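Local structure of endo-beta-1,4-glucanase (Bacillus licheniformis, 2JEN) at residues I138-T143 / D154-W159. The protein hydrolyses beta-1,4-glucan chains, xyloglucan in particular, and so probably helps break down plant cell walls, as a family 12 glycoside hydrolase. The protein carries 1 engineered substitution. Sequence-based numbering, arbitrary orientation. Where two conformers were deposited one is given.
Sequences IWLHNT and DAIMIW. Engineered in segment 154-159: Ala155 (natural residue Glu). With GLC (alpha-D-glucopyranose), chain B; GLC (alpha-D-glucopyranose), chain C.
Ile138 and Ile156 face each other as an antiparallel hydrogen-bonded pair: Ile138 N gives a bond of 2.8 Å to Ile156 O, and Ile156 N returns one of 2.9 Å to Ile138 O. Two residues on, Leu140 N reaches Asp154 O at 2.9 Å, but the return bond from Asp154 N to Leu140 O is weak at 3.5 Å. Apolar contacts join the side chains on the face that carries the isoleucines. With CG1 beside the backbone N (chi1 -59°), Ile138 sends CD1 to within 3.9 Å of Ile158 CD1, while Leu140 crosses Ile156 at a slant, CD1 against CD1; helix 215-225 covers this side. Asp154 shares the face, its carboxylate held by a salt bridge to Lys233 and a hydrogen bond to Asn198. The strands belong to the beta-sandwich (jelly roll) of family 12, whose other face here lines the glycan cleft. There Trp139 CZ3 lies obliquely 3.6 Å from CB of the engineered Ala155, and the ring presents its edge to the chain B glucose, Trp139 CH2 standing 3.3 Å from its O3. An alanine in place of Trp139 would probably take away the ring edge that meets this O3 and leave a gap beside Ala155 CB. Farther along, Trp159 brings its ring edge to the chain C glucose, CH2 lying 3.6 Å from O2.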
loop_
_atom_site.group_PDB
_atom_site.type_symbol
_atom_site.label_atom_id
_atom_site.label_comp_id
_atom_site.label_asym_id
_atom_site.label_seq_id
_atom_site.Cartn_x
_atom_site.Cartn_y
_atom_site.Cartn_z
ATOM N N ILE A 138 -25.024 -6.387 21.671
ATOM C CA ILE A 138 -25.403 -7.636 22.294
ATOM C C ILE A 138 -26.543 -8.234 21.488
ATOM O O ILE A 138 -27.553 -7.574 21.254
ATOM C CB ILE A 138 -25.839 -7.387 23.749
ATOM C CG1 ILE A 138 -24.721 -6.742 24.584
ATOM C CG2 ILE A 138 -26.351 -8.673 24.411
ATOM C CD1 ILE A 138 -25.012 -5.400 25.134
ATOM N N TRP A 139 -26.371 -9.466 21.007
ATOM C CA TRP A 139 -27.337 -10.128 20.158
ATOM C C TRP A 139 -28.097 -11.174 20.940
ATOM O O TRP A 139 -27.501 -11.910 21.733
ATOM C CB TRP A 139 -26.657 -10.804 18.984
ATOM C CG TRP A 139 -26.061 -9.884 18.003
ATOM C CD1 TRP A 139 -24.722 -9.700 17.730
ATOM C CD2 TRP A 139 -26.783 -9.037 17.102
ATOM N NE1 TRP A 139 -24.587 -8.773 16.724
ATOM C CE2 TRP A 139 -25.844 -8.361 16.318
ATOM C CE3 TRP A 139 -28.137 -8.791 16.879
ATOM C CZ2 TRP A 139 -26.215 -7.479 15.341
ATOM C CZ3 TRP A 139 -28.494 -7.922 15.897
ATOM C CH2 TRP A 139 -27.553 -7.273 15.129
ATOM N N LEU A 140 -29.412 -11.237 20.695
ATOM C CA LEU A 140 -30.268 -12.245 21.304
ATOM C C LEU A 140 -31.051 -12.986 20.233
ATOM O O LEU A 140 -31.352 -12.454 19.167
ATOM C CB LEU A 140 -31.229 -11.604 22.322
ATOM C CG LEU A 140 -30.575 -10.843 23.470
ATOM C CD1 LEU A 140 -30.386 -9.365 23.210
ATOM C CD2 LEU A 140 -31.361 -11.093 24.779
ATOM N N HIS A 141 -31.355 -14.246 20.551
ATOM C CA HIS A 141 -32.142 -15.138 19.706
ATOM C C HIS A 141 -33.159 -15.873 20.560
ATOM O O HIS A 141 -33.015 -15.963 21.775
ATOM C CB HIS A 141 -31.257 -16.197 19.049
ATOM C CG HIS A 141 -30.328 -15.690 17.982
ATOM N ND1 HIS A 141 -29.067 -15.175 18.256
ATOM C CD2 HIS A 141 -30.443 -15.731 16.637
ATOM C CE1 HIS A 141 -28.484 -14.875 17.096
ATOM N NE2 HIS A 141 -29.294 -15.215 16.105
ATOM N N ASN A 142 -34.144 -16.477 19.899
ATOM C CA ASN A 142 -34.979 -17.471 20.583
ATOM C C ASN A 142 -34.271 -18.823 20.747
ATOM O O ASN A 142 -34.515 -19.598 21.731
ATOM C CB ASN A 142 -36.280 -17.710 19.826
ATOM C CG ASN A 142 -37.188 -16.636 19.929
ATOM O OD1 ASN A 142 -37.405 -16.097 21.005
ATOM N ND2 ASN A 142 -37.860 -16.340 18.816
ATOM N N THR A 143 -33.459 -19.177 19.739
ATOM C CA THR A 143 -32.697 -20.450 19.642
ATOM C C THR A 143 -31.389 -20.401 20.474
ATOM O O THR A 143 -30.735 -19.372 20.485
ATOM C CB THR A 143 -32.334 -20.797 18.131
ATOM O OG1 THR A 143 -31.729 -22.100 18.031
ATOM C CG2 THR A 143 -31.377 -19.761 17.512
ATOM N N ASP A 154 -33.325 -9.609 18.712
ATOM C CA ASP A 154 -33.099 -8.359 19.390
ATOM C C ASP A 154 -31.610 -8.043 19.419
ATOM O O ASP A 154 -30.770 -8.940 19.468
ATOM C CB ASP A 154 -33.539 -8.433 20.865
ATOM C CG ASP A 154 -34.976 -8.889 21.058
ATOM O OD1 ASP A 154 -35.213 -10.107 21.077
ATOM O OD2 ASP A 154 -35.870 -8.020 21.183
ATOM N N ALA A 155 -31.336 -6.751 19.404
ATOM C CA ALA A 155 -30.032 -6.179 19.628
ATOM C C ALA A 155 -30.116 -5.178 20.758
ATOM O O ALA A 155 -31.049 -4.356 20.787
ATOM C CB ALA A 155 -29.504 -5.487 18.385
ATOM N N ILE A 156 -29.118 -5.198 21.652
ATOM C CA ILE A 156 -28.942 -4.172 22.654
ATOM C C ILE A 156 -27.603 -3.493 22.397
ATOM O O ILE A 156 -26.602 -4.186 22.246
ATOM C CB ILE A 156 -28.981 -4.762 24.058
ATOM C CG1 ILE A 156 -30.306 -5.457 24.313
ATOM C CG2 ILE A 156 -28.658 -3.696 25.100
ATOM C CD1 ILE A 156 -30.266 -6.301 25.640
ATOM N N MET A 157 -27.596 -2.181 22.303
ATOM C CA MET A 157 -26.381 -1.423 22.130
ATOM C C MET A 157 -26.127 -0.558 23.354
ATOM O O MET A 157 -27.056 0.037 23.925
ATOM C CB MET A 157 -26.479 -0.515 20.921
ATOM C CG MET A 157 -26.841 -1.215 19.665
ATOM S SD MET A 157 -26.475 -0.207 18.232
ATOM C CE MET A 157 -24.696 -0.466 18.064
ATOM N N ILE A 158 -24.881 -0.454 23.763
ATOM C CA ILE A 158 -24.474 0.363 24.898
ATOM C C ILE A 158 -23.336 1.226 24.428
ATOM O O ILE A 158 -22.199 0.738 24.284
ATOM C CB ILE A 158 -24.127 -0.473 26.143
ATOM C CG1 ILE A 158 -25.242 -1.460 26.505
ATOM C CG2 ILE A 158 -23.770 0.470 27.310
ATOM C CD1 ILE A 158 -24.939 -2.393 27.626
ATOM N N TRP A 159 -23.616 2.487 24.171
ATOM C CA TRP A 159 -22.652 3.410 23.597
ATOM C C TRP A 159 -21.880 4.143 24.695
ATOM O O TRP A 159 -22.458 4.895 25.492
ATOM C CB TRP A 159 -23.287 4.468 22.690
ATOM C CG TRP A 159 -24.078 3.991 21.510
ATOM C CD1 TRP A 159 -24.765 2.817 21.351
ATOM C CD2 TRP A 159 -24.334 4.769 20.345
ATOM N NE1 TRP A 159 -25.397 2.809 20.124
ATOM C CE2 TRP A 159 -25.153 4.004 19.499
ATOM C CE3 TRP A 159 -23.949 6.033 19.940
ATOM C CZ2 TRP A 159 -25.595 4.471 18.261
ATOM C CZ3 TRP A 159 -24.386 6.495 18.689
ATOM C CH2 TRP A 159 -25.215 5.705 17.887
HETATM C C1 GLC B . -26.943 -2.210 15.364
HETATM C C2 GLC B . -27.648 -2.890 14.194
HETATM C C3 GLC B . -26.934 -4.179 13.887
HETATM C C4 GLC B . -25.501 -3.854 13.480
HETATM C C5 GLC B . -24.887 -3.135 14.690
HETATM C C6 GLC B . -23.381 -2.870 14.573
HETATM O O1 GLC B . -27.573 -1.028 15.772
HETATM O O2 GLC B . -28.990 -3.260 14.421
HETATM O O3 GLC B . -27.752 -4.836 12.917
HETATM O O4 GLC B . -24.767 -5.037 13.251
HETATM O O5 GLC B . -25.614 -1.938 14.928
HETATM O O6 GLC B . -23.062 -2.159 13.396
HETATM C C1 GLC C . -28.130 3.978 12.979
HETATM C C2 GLC C . -27.526 3.657 14.326
HETATM C C3 GLC C . -26.708 2.388 14.283
HETATM C C4 GLC C . -27.452 1.240 13.598
HETATM C C5 GLC C . -28.064 1.752 12.283
HETATM C C6 GLC C . -28.925 0.670 11.637
HETATM O O2 GLC C . -26.677 4.716 14.711
HETATM O O3 GLC C . -26.402 2.011 15.601
HETATM O O4 GLC C . -26.565 0.139 13.398
HETATM O O5 GLC C . -28.898 2.856 12.549
HETATM O O6 GLC C . -29.201 1.042 10.286
#